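Local atomic coordinates of oxidase/hydroxylase (Streptomyces hygroscopicus subsp. hygroscopicus, PDB entry 4XCB), a protein that probably acts as a 2-oxoglutarate-dependent dioxygenase of the phytanoyl-CoA dioxygenase family, and binds hygromycin B, 2-oxoglutarate and a metal ion. Residues A66-D71 with T223-G228; R87-Y92 with C136-A141; D153-Y158 with L190-V195. One frame throughout, in Å; residues are numbered along the deposited sequence.

Interaction 1 (A66-D71 with T223-G228); sequences ARLALD and TAFGYG
Ala-69 and Phe-225 carry most of this contact, in which the last turn of helix 63-69 packs on the outer side of a double-stranded beta-helix, against strand 220-229 of its larger sheet. The methyl group of Ala-69 lies against one side of the phenyl ring, with CB 3.7 Å from Phe-225 CD1, while its CA stands over a face near the rim. Phe-225 has CG anti to its own carbonyl carbon (chi1 -60°), and this carries the ring up off the strand and toward the helix. Leu-68 takes the far part of the same ring: its side chain crosses that of Phe-225 at about a right angle, and Leu-68 CD2 comes to 3.6 Å from Phe-225 CE2. The ring thus touches two consecutive residues of 66-71, one along CD1 and CE1, the other along CE2 and CZ. Leu-74 of helix 72-82 also packs on Phe-225, and Phe-27 touches Leu-68. Thr-223, two residues back on the same side of the strand, adds a light contact at the leucine methyl; its OG1 is buried without a polar partner in the model. Two residues beyond Phe-225, Tyr-227 supplies the polar link. Its hydroxyl donates to the carbonyl of Ala-69, which lies at the edge of the tyrosine ring: Tyr-227 OH sits 2.7 Å from Ala-69 O, at a C=O...donor angle of 125°.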
loop_
_atom_site.group_PDB
_atom_site.type_symbol
_atom_site.label_atom_id
_atom_site.label_comp_id
_atom_site.label_asym_id
_atom_site.label_seq_id
_atom_site.Cartn_x
_atom_site.Cartn_y
_atom_site.Cartn_z
ATOM N N ALA A 66 -37.228 -4.945 -1.019
ATOM C CA ALA A 66 -36.599 -5.489 0.182
ATOM C C ALA A 66 -35.973 -6.849 -0.117
ATOM O O ALA A 66 -34.864 -7.143 0.327
ATOM C CB ALA A 66 -37.609 -5.610 1.325
ATOM N N ARG A 67 -36.683 -7.674 -0.885
ATOM C CA ARG A 67 -36.187 -9.002 -1.226
ATOM C C ARG A 67 -35.062 -8.921 -2.246
ATOM O O ARG A 67 -34.090 -9.680 -2.166
ATOM C CB ARG A 67 -37.321 -9.888 -1.747
ATOM C CG ARG A 67 -38.305 -10.282 -0.635
ATOM C CD ARG A 67 -39.259 -11.373 -1.075
ATOM N NE ARG A 67 -40.240 -10.865 -2.019
ATOM C CZ ARG A 67 -41.387 -10.299 -1.654
ATOM N NH1 ARG A 67 -41.692 -10.181 -0.367
ATOM N NH2 ARG A 67 -42.225 -9.855 -2.575
ATOM N N LEU A 68 -35.188 -7.998 -3.190
ATOM C CA LEU A 68 -34.138 -7.801 -4.188
ATOM C C LEU A 68 -32.826 -7.436 -3.495
ATOM O O LEU A 68 -31.772 -7.967 -3.844
ATOM C CB LEU A 68 -34.535 -6.727 -5.207
ATOM C CG LEU A 68 -33.500 -6.432 -6.281
ATOM C CD1 LEU A 68 -33.079 -7.733 -6.938
ATOM C CD2 LEU A 68 -34.072 -5.481 -7.311
ATOM N N ALA A 69 -32.894 -6.542 -2.513
ATOM C CA ALA A 69 -31.701 -6.119 -1.768
ATOM C C ALA A 69 -30.965 -7.271 -1.084
ATOM O O ALA A 69 -29.755 -7.197 -0.865
ATOM C CB ALA A 69 -32.079 -5.064 -0.733
ATOM N N LEU A 70 -31.689 -8.333 -0.741
ATOM C CA LEU A 70 -31.082 -9.485 -0.082
ATOM C C LEU A 70 -30.929 -10.687 -1.021
ATOM O O LEU A 70 -30.570 -11.768 -0.573
ATOM C CB LEU A 70 -31.900 -9.894 1.146
ATOM C CG LEU A 70 -32.143 -8.799 2.184
ATOM C CD1 LEU A 70 -32.839 -9.384 3.400
ATOM C CD2 LEU A 70 -30.847 -8.127 2.596
ATOM N N ASP A 71 -31.214 -10.502 -2.308
ATOM C CA ASP A 71 -31.110 -11.593 -3.276
ATOM C C ASP A 71 -29.659 -12.073 -3.349
ATOM O O ASP A 71 -28.746 -11.260 -3.479
ATOM C CB ASP A 71 -31.610 -11.126 -4.655
ATOM C CG ASP A 71 -31.931 -12.277 -5.605
ATOM O OD1 ASP A 71 -31.034 -13.070 -5.952
ATOM O OD2 ASP A 71 -33.098 -12.366 -6.038
ATOM N N THR A 223 -32.219 0.398 -10.516
ATOM C CA THR A 223 -32.246 0.414 -9.060
ATOM C C THR A 223 -30.850 0.122 -8.531
ATOM O O THR A 223 -30.138 -0.716 -9.075
ATOM C CB THR A 223 -33.246 -0.614 -8.509
ATOM O OG1 THR A 223 -32.890 -1.916 -8.992
ATOM C CG2 THR A 223 -34.662 -0.275 -8.981
ATOM N N ALA A 224 -30.448 0.840 -7.493
ATOM C CA ALA A 224 -29.090 0.743 -6.969
ATOM C C ALA A 224 -29.123 0.325 -5.514
ATOM O O ALA A 224 -29.893 0.877 -4.720
ATOM C CB ALA A 224 -28.371 2.065 -7.101
ATOM N N PHE A 225 -28.266 -0.625 -5.159
ATOM C CA PHE A 225 -28.189 -1.066 -3.767
ATOM C C PHE A 225 -26.761 -0.951 -3.290
ATOM O O PHE A 225 -25.847 -1.434 -3.959
ATOM C CB PHE A 225 -28.713 -2.496 -3.630
ATOM C CG PHE A 225 -30.146 -2.646 -4.051
ATOM C CD1 PHE A 225 -31.169 -2.380 -3.160
ATOM C CD2 PHE A 225 -30.469 -3.043 -5.332
ATOM C CE1 PHE A 225 -32.497 -2.506 -3.545
ATOM C CE2 PHE A 225 -31.797 -3.165 -5.736
ATOM C CZ PHE A 225 -32.813 -2.896 -4.830
ATOM N N GLY A 226 -26.574 -0.309 -2.135
ATOM C CA GLY A 226 -25.248 0.020 -1.647
ATOM C C GLY A 226 -24.965 -0.807 -0.419
ATOM O O GLY A 226 -25.819 -0.926 0.458
ATOM N N TYR A 227 -23.776 -1.398 -0.381
ATOM C CA TYR A 227 -23.390 -2.303 0.691
ATOM C C TYR A 227 -22.051 -1.916 1.257
ATOM O O TYR A 227 -21.175 -1.431 0.536
ATOM C CB TYR A 227 -23.317 -3.754 0.201
ATOM C CG TYR A 227 -24.568 -4.276 -0.461
ATOM C CD1 TYR A 227 -24.753 -4.130 -1.828
ATOM C CD2 TYR A 227 -25.564 -4.907 0.277
ATOM C CE1 TYR A 227 -25.892 -4.608 -2.449
ATOM C CE2 TYR A 227 -26.705 -5.393 -0.336
ATOM C CZ TYR A 227 -26.868 -5.234 -1.692
ATOM O OH TYR A 227 -28.002 -5.713 -2.319
ATOM N N GLY A 228 -21.859 -2.177 2.543
ATOM C CA GLY A 228 -20.547 -2.048 3.137
ATOM C C GLY A 228 -20.514 -2.792 4.450
ATOM O O GLY A 228 -21.429 -3.570 4.751
#

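Interaction 2 (R87-Y92 with C136-A141); sequences RLLEGY and CPYVKA. With HY0 (hygromycin b variant), chain G; AKG (2-oxoglutaric acid), chain F.
Glu-90 OE1 accepts a hydrogen bond from Tyr-138 OH at 2.7 Å, and Lys-140 NZ donates one to Tyr-92 OH at 2.8 Å, both inside the double-stranded beta-helix, where strands 86-96 and 139-144 flank strand 220-229 and line the hygromycin pocket. The tyrosine hydroxyl meets Glu-90 OE1 from above the carboxylate plane, 62° out of it. The same oxygen takes a second bond from hygromycin O32, while Glu-90 OE2 accepts one from O31, so the carboxylate grips two neighbouring sugar hydroxyls. Lys-140, extended beyond CG, crosses Tyr-92 at about a right angle; its NZ also donates to O32, 2.9 Å away. Tyr-92 OH in turn donates to 2-oxoglutarate O2, in the ring plane at its edge, at 2.5 Å, joining lysine and cosubstrate. A phenylalanine at Tyr-92 would probably leave that carboxylate oxygen without this donor and the lysine ammonium without one of its acceptors. Lys-140 NZ lies 4.1 Å from Glu-90 OE1, beyond a salt bridge, though the opposite charges may still favour each other. Further out, Leu-89 and Glu-90 form a classic beta bulge opposite Gly-226. Leu-89 makes a CH-pi contact, with CD1 over the ring face, 4.0 Å from the Tyr-138 centroid.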
loop_
_atom_site.group_PDB
_atom_site.type_symbol
_atom_site.label_atom_id
_atom_site.label_comp_id
_atom_site.label_asym_id
_atom_site.label_seq_id
_atom_site.Cartn_x
_atom_site.Cartn_y
_atom_site.Cartn_z
ATOM N N ARG A 87 -23.554 -5.003 5.675
ATOM C CA ARG A 87 -24.758 -4.251 5.988
ATOM C C ARG A 87 -25.276 -3.571 4.722
ATOM O O ARG A 87 -24.497 -3.116 3.889
ATOM C CB ARG A 87 -24.465 -3.232 7.087
ATOM C CG ARG A 87 -25.663 -2.450 7.550
ATOM C CD ARG A 87 -25.259 -1.345 8.521
ATOM N NE ARG A 87 -26.462 -0.761 9.090
ATOM C CZ ARG A 87 -26.494 0.262 9.933
ATOM N NH1 ARG A 87 -25.374 0.859 10.318
ATOM N NH2 ARG A 87 -27.666 0.691 10.392
ATOM N N LEU A 88 -26.590 -3.530 4.559
ATOM C CA LEU A 88 -27.222 -2.776 3.483
ATOM C C LEU A 88 -27.226 -1.293 3.824
ATOM O O LEU A 88 -27.790 -0.896 4.849
ATOM C CB LEU A 88 -28.649 -3.289 3.256
ATOM C CG LEU A 88 -29.484 -2.504 2.246
ATOM C CD1 LEU A 88 -28.957 -2.684 0.839
ATOM C CD2 LEU A 88 -30.946 -2.943 2.324
ATOM N N LEU A 89 -26.603 -0.464 2.983
ATOM C CA LEU A 89 -26.434 0.952 3.341
ATOM C C LEU A 89 -27.463 1.864 2.679
ATOM O O LEU A 89 -27.807 2.923 3.214
ATOM C CB LEU A 89 -25.026 1.430 2.980
ATOM C CG LEU A 89 -23.895 0.676 3.664
ATOM C CD1 LEU A 89 -22.597 1.276 3.157
ATOM C CD2 LEU A 89 -23.979 0.750 5.178
ATOM N N GLU A 90 -27.971 1.441 1.530
ATOM C CA GLU A 90 -28.989 2.211 0.812
ATOM C C GLU A 90 -29.609 1.397 -0.309
ATOM O O GLU A 90 -29.032 0.421 -0.772
ATOM C CB GLU A 90 -28.405 3.500 0.236
ATOM C CG GLU A 90 -27.196 3.265 -0.636
ATOM C CD GLU A 90 -26.676 4.545 -1.270
ATOM O OE1 GLU A 90 -25.517 4.537 -1.727
ATOM O OE2 GLU A 90 -27.418 5.548 -1.320
ATOM N N GLY A 91 -30.801 1.798 -0.734
ATOM C CA GLY A 91 -31.410 1.193 -1.901
ATOM C C GLY A 91 -32.338 2.209 -2.516
ATOM O O GLY A 91 -33.307 2.644 -1.875
ATOM N N TYR A 92 -32.044 2.610 -3.748
ATOM C CA TYR A 92 -32.843 3.639 -4.400
ATOM C C TYR A 92 -33.063 3.343 -5.877
ATOM O O TYR A 92 -32.447 2.442 -6.444
ATOM C CB TYR A 92 -32.189 5.016 -4.233
ATOM C CG TYR A 92 -30.814 5.140 -4.849
ATOM C CD1 TYR A 92 -29.677 4.824 -4.118
ATOM C CD2 TYR A 92 -30.662 5.601 -6.146
ATOM C CE1 TYR A 92 -28.421 4.940 -4.669
ATOM C CE2 TYR A 92 -29.412 5.717 -6.708
ATOM C CZ TYR A 92 -28.298 5.387 -5.960
ATOM O OH TYR A 92 -27.054 5.514 -6.527
ATOM N N CYS A 136 -13.202 -3.924 -0.390
ATOM C CA CYS A 136 -13.737 -2.616 -0.769
ATOM C C CYS A 136 -14.874 -2.260 0.158
ATOM O O CYS A 136 -15.852 -2.991 0.237
ATOM C CB CYS A 136 -14.236 -2.608 -2.214
ATOM S SG CYS A 136 -13.027 -3.226 -3.396
ATOM N N PRO A 137 -14.756 -1.131 0.860
ATOM C CA PRO A 137 -15.760 -0.893 1.904
ATOM C C PRO A 137 -17.106 -0.357 1.396
ATOM O O PRO A 137 -18.071 -0.424 2.159
ATOM C CB PRO A 137 -15.072 0.126 2.811
ATOM C CG PRO A 137 -14.168 0.867 1.907
ATOM C CD PRO A 137 -13.679 -0.127 0.884
ATOM N N TYR A 138 -17.195 0.171 0.181
ATOM C CA TYR A 138 -18.469 0.700 -0.274
ATOM C C TYR A 138 -18.652 0.284 -1.709
ATOM O O TYR A 138 -17.943 0.779 -2.583
ATOM C CB TYR A 138 -18.521 2.229 -0.143
ATOM C CG TYR A 138 -19.915 2.807 -0.031
ATOM C CD1 TYR A 138 -20.263 3.604 1.047
ATOM C CD2 TYR A 138 -20.881 2.539 -0.983
ATOM C CE1 TYR A 138 -21.533 4.131 1.168
ATOM C CE2 TYR A 138 -22.154 3.067 -0.880
ATOM C CZ TYR A 138 -22.476 3.861 0.196
ATOM O OH TYR A 138 -23.747 4.394 0.328
ATOM N N VAL A 139 -19.564 -0.654 -1.946
ATOM C CA VAL A 139 -19.857 -1.095 -3.301
ATOM C C VAL A 139 -21.357 -1.014 -3.577
ATOM O O VAL A 139 -22.204 -1.061 -2.652
ATOM C CB VAL A 139 -19.345 -2.525 -3.559
ATOM C CG1 VAL A 139 -17.822 -2.604 -3.299
ATOM C CG2 VAL A 139 -20.073 -3.503 -2.690
ATOM N N LYS A 140 -21.686 -0.861 -4.853
ATOM C CA LYS A 140 -23.057 -0.799 -5.299
ATOM C C LYS A 140 -23.348 -1.885 -6.293
ATOM O O LYS A 140 -22.510 -2.209 -7.136
ATOM C CB LYS A 140 -23.367 0.549 -5.936
ATOM C CG LYS A 140 -23.615 1.651 -4.970
ATOM C CD LYS A 140 -24.168 2.848 -5.708
ATOM C CE LYS A 140 -24.250 4.037 -4.787
ATOM N NZ LYS A 140 -24.418 5.300 -5.571
ATOM N N ALA A 141 -24.548 -2.437 -6.208
ATOM C CA ALA A 141 -25.076 -3.248 -7.287
ATOM C C ALA A 141 -26.120 -2.423 -8.010
ATOM O O ALA A 141 -27.160 -2.083 -7.448
ATOM C CB ALA A 141 -25.675 -4.547 -6.760
HETATM C C1 HY0 G . -22.508 15.417 -3.120
HETATM C C2 HY0 G . -22.254 16.904 -3.009
HETATM C C3 HY0 G . -23.535 17.613 -2.594
HETATM C C4 HY0 G . -24.643 17.346 -3.612
HETATM C C5 HY0 G . -24.850 15.845 -3.835
HETATM C C6 HY0 G . -23.573 15.129 -4.150
HETATM N N7 HY0 G . -21.254 17.114 -2.033
HETATM O O8 HY0 G . -21.309 14.809 -3.540
HETATM N N9 HY0 G . -25.852 17.922 -3.130
HETATM C C10 HY0 G . -25.832 19.354 -3.417
HETATM O O11 HY0 G . -25.726 15.684 -4.929
HETATM C C12 HY0 G . -23.360 11.520 -5.060
HETATM C C13 HY0 G . -23.331 13.011 -5.263
HETATM O O14 HY0 G . -24.041 13.442 -6.399
HETATM C C15 HY0 G . -23.515 12.858 -7.558
HETATM C C16 HY0 G . -23.957 11.428 -7.564
HETATM C C17 HY0 G . -23.306 10.734 -6.298
HETATM O O18 HY0 G . -23.856 13.700 -4.133
HETATM C C19 HY0 G . -24.070 13.595 -8.774
HETATM O O20 HY0 G . -23.465 14.890 -8.827
HETATM O O21 HY0 G . -25.331 11.340 -7.489
HETATM O O22 HY0 G . -23.947 9.547 -6.087
HETATM C C23 HY0 G . -24.397 9.568 -4.719
HETATM C C24 HY0 G . -25.692 8.833 -4.621
HETATM C C25 HY0 G . -26.027 8.549 -3.165
HETATM C C26 HY0 G . -24.875 7.859 -2.462
HETATM C C27 HY0 G . -23.666 8.722 -2.588
HETATM O O28 HY0 G . -23.406 8.919 -3.959
HETATM O O29 HY0 G . -24.528 10.997 -4.310
HETATM O O30 HY0 G . -26.773 9.605 -5.155
HETATM O O31 HY0 G . -27.208 7.782 -3.119
HETATM O O32 HY0 G . -24.611 6.569 -3.019
HETATM C C33 HY0 G . -22.439 8.042 -1.954
HETATM C C34 HY0 G . -21.399 9.080 -1.625
HETATM O O35 HY0 G . -21.757 9.833 -0.485
HETATM N N36 HY0 G . -21.878 7.153 -2.902
HETATM C C1 AKG F . -25.219 6.680 -8.980
HETATM O O1 AKG F . -24.381 7.078 -8.111
HETATM O O2 AKG F . -26.456 6.620 -8.706
HETATM C C2 AKG F . -24.738 6.269 -10.345
HETATM O O5 AKG F . -23.535 6.229 -10.526
HETATM C C3 AKG F . -25.741 5.965 -11.446
HETATM C C4 AKG F . -25.184 5.103 -12.554
HETATM C C5 AKG F . -26.149 5.087 -13.730
HETATM O O3 AKG F . -25.936 4.315 -14.706
HETATM O O4 AKG F . -27.156 5.846 -13.716
#

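Interaction 3 (D153-Y158 with L190-V195)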
loop_
_atom_site.group_PDB
_atom_site.type_symbol
_atom_site.label_atom_id
_atom_site.label_comp_id
_atom_site.label_asym_id
_atom_site.label_seq_id
_atom_site.Cartn_x
_atom_site.Cartn_y
_atom_site.Cartn_z
ATOM N N ASP A 153 -28.103 7.144 -25.092
ATOM C CA ASP A 153 -29.014 6.545 -24.109
ATOM C C ASP A 153 -28.642 6.972 -22.685
ATOM O O ASP A 153 -29.338 6.644 -21.725
ATOM C CB ASP A 153 -28.999 5.015 -24.211
ATOM C CG ASP A 153 -29.884 4.488 -25.334
ATOM O OD1 ASP A 153 -30.824 5.200 -25.739
ATOM O OD2 ASP A 153 -29.644 3.353 -25.795
ATOM N N GLY A 154 -27.539 7.701 -22.551
ATOM C CA GLY A 154 -27.051 8.093 -21.242
ATOM C C GLY A 154 -26.229 6.979 -20.630
ATOM O O GLY A 154 -26.413 6.606 -19.465
ATOM N N SER A 155 -25.303 6.432 -21.405
ATOM C CA SER A 155 -24.511 5.320 -20.908
ATOM C C SER A 155 -23.695 5.714 -19.693
ATOM O O SER A 155 -23.208 6.838 -19.585
ATOM C CB SER A 155 -23.583 4.775 -21.992
ATOM O OG SER A 155 -22.677 5.770 -22.444
ATOM N N PHE A 156 -23.593 4.768 -18.773
ATOM C CA PHE A 156 -22.617 4.810 -17.701
ATOM C C PHE A 156 -21.249 5.113 -18.305
ATOM O O PHE A 156 -20.910 4.599 -19.377
ATOM C CB PHE A 156 -22.628 3.470 -16.968
ATOM C CG PHE A 156 -21.680 3.382 -15.810
ATOM C CD1 PHE A 156 -20.362 3.012 -16.009
ATOM C CD2 PHE A 156 -22.128 3.612 -14.525
ATOM C CE1 PHE A 156 -19.496 2.907 -14.946
ATOM C CE2 PHE A 156 -21.269 3.503 -13.449
ATOM C CZ PHE A 156 -19.955 3.153 -13.662
ATOM N N CYS A 157 -20.489 5.977 -17.648
ATOM C CA CYS A 157 -19.112 6.213 -18.058
ATOM C C CYS A 157 -18.216 6.352 -16.841
ATOM O O CYS A 157 -18.676 6.670 -15.743
ATOM C CB CYS A 157 -18.997 7.453 -18.961
ATOM S SG CYS A 157 -19.639 8.993 -18.332
ATOM N N TYR A 158 -16.931 6.123 -17.051
ATOM C CA TYR A 158 -15.978 6.104 -15.955
ATOM C C TYR A 158 -14.598 6.535 -16.435
ATOM O O TYR A 158 -14.247 6.381 -17.618
ATOM C CB TYR A 158 -15.893 4.702 -15.337
ATOM C CG TYR A 158 -15.341 3.696 -16.308
ATOM C CD1 TYR A 158 -16.149 3.160 -17.312
ATOM C CD2 TYR A 158 -13.999 3.330 -16.282
ATOM C CE1 TYR A 158 -15.648 2.270 -18.231
ATOM C CE2 TYR A 158 -13.490 2.429 -17.199
ATOM C CZ TYR A 158 -14.323 1.906 -18.175
ATOM O OH TYR A 158 -13.840 1.014 -19.098
ATOM N N LEU A 190 -11.807 8.626 -20.460
ATOM C CA LEU A 190 -13.222 8.425 -20.151
ATOM C C LEU A 190 -13.831 7.403 -21.114
ATOM O O LEU A 190 -13.798 7.584 -22.337
ATOM C CB LEU A 190 -13.978 9.739 -20.217
ATOM C CG LEU A 190 -15.438 9.699 -19.776
ATOM C CD1 LEU A 190 -15.543 9.374 -18.303
ATOM C CD2 LEU A 190 -16.086 11.030 -20.087
ATOM N N SER A 191 -14.388 6.333 -20.558
ATOM C CA SER A 191 -14.928 5.231 -21.340
ATOM C C SER A 191 -16.390 5.001 -21.005
ATOM O O SER A 191 -16.844 5.350 -19.919
ATOM C CB SER A 191 -14.132 3.952 -21.098
ATOM O OG SER A 191 -12.795 4.099 -21.550
ATOM N N ASP A 192 -17.105 4.398 -21.948
ATOM C CA ASP A 192 -18.528 4.121 -21.799
ATOM C C ASP A 192 -18.787 2.641 -21.592
ATOM O O ASP A 192 -18.023 1.785 -22.066
ATOM C CB ASP A 192 -19.294 4.597 -23.030
ATOM C CG ASP A 192 -19.227 6.088 -23.213
ATOM O OD1 ASP A 192 -19.969 6.790 -22.503
ATOM O OD2 ASP A 192 -18.447 6.560 -24.073
ATOM N N VAL A 193 -19.888 2.351 -20.903
ATOM C CA VAL A 193 -20.303 0.981 -20.626
ATOM C C VAL A 193 -21.743 0.797 -21.053
ATOM O O VAL A 193 -22.615 1.562 -20.640
ATOM C CB VAL A 193 -20.190 0.631 -19.129
ATOM C CG1 VAL A 193 -20.705 -0.782 -18.875
ATOM C CG2 VAL A 193 -18.761 0.776 -18.648
ATOM N N PHE A 194 -22.001 -0.215 -21.877
ATOM C CA PHE A 194 -23.351 -0.452 -22.364
ATOM C C PHE A 194 -23.946 -1.662 -21.676
ATOM O O PHE A 194 -23.240 -2.615 -21.360
ATOM C CB PHE A 194 -23.327 -0.614 -23.883
ATOM C CG PHE A 194 -22.653 0.525 -24.574
ATOM C CD1 PHE A 194 -23.076 1.824 -24.343
ATOM C CD2 PHE A 194 -21.566 0.313 -25.395
ATOM C CE1 PHE A 194 -22.455 2.894 -24.948
ATOM C CE2 PHE A 194 -20.931 1.383 -26.013
ATOM C CZ PHE A 194 -21.374 2.675 -25.787
ATOM N N VAL A 195 -25.241 -1.604 -21.385
ATOM C CA VAL A 195 -25.879 -2.678 -20.632
ATOM C C VAL A 195 -27.240 -3.033 -21.199
ATOM O O VAL A 195 -27.845 -2.244 -21.925
ATOM C CB VAL A 195 -26.056 -2.303 -19.126
ATOM C CG1 VAL A 195 -24.708 -2.246 -18.418
ATOM C CG2 VAL A 195 -26.798 -0.988 -18.982
HETATM O O HOH W 1 -24.844 2.150 -19.286
HETATM O O HOH W 2 -15.807 0.337 -21.117
#
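Tyr-158 and Ser-191 form a hydrogen-bonded antiparallel pair between strands 156-159 and 190-193, in the smaller sheet of the double-stranded beta-helix. This is the tight end. Ser-191 N meets Tyr-158 O at 2.9 Å, and the reciprocal bond from Tyr-158 N to Ser-191 O is 3.0 Å; both donors lie in the carbonyl planes. Cys-157 and Asp-192 follow as a non-hydrogen-bonded pair. The Tyr-158 CG sits between backbone N and carbonyl carbon (chi1 65°), turning the ring across the neighbouring strand, where CE1 touches Val-193 CG2 at 3.5 Å. That methyl also meets Phe-156, whose side chain runs beside the valine and points the same way; Phe-156 is part of the 2-oxoglutarate pocket. Leu-190 CD1 packs on the tyrosine carbonyl and the cysteine.

Toward residues 153-155 the pairing opens. Val-193 N still bonds to Phe-156 O, but a water takes over the next link, between Phe-156 N and Val-193 O. Ser-155 OG gives Asp-192 OD1 a weak bond; that oxygen's stronger partner is Arg-212, in a salt bridge. The exposed Phe-194 ring merely brushes Ser-155 CB. Back beside Tyr-158, a second water at its ring edge bridges the strands, 2.9 Å from Tyr-158 OH and 2.8 Å from Asp-192 O.

In the fold
From the N terminus, residues 66-71 come first, and the loop they open is closed only at 223-228, so interaction 1 encloses the other two. Within it, 87-92 meets 136-141 by side chains across strand 220-229 in interaction 2, and after that loop has closed, 153-158 and 190-195 form interaction 3; these two lie in series and nothing crosses. Interactions 1 and 2 share the larger sheet, their centres about 7 Å apart, and touch directly where strand 220-229 runs beside 86-96. Interaction 3 belongs to the smaller sheet, its centre about 21 Å from that of interaction 2. The 2-oxoglutarate pocket draws residues from both interactions 2 and 3, while interaction 1 packs helix 63-69 on the outer side of the larger sheet.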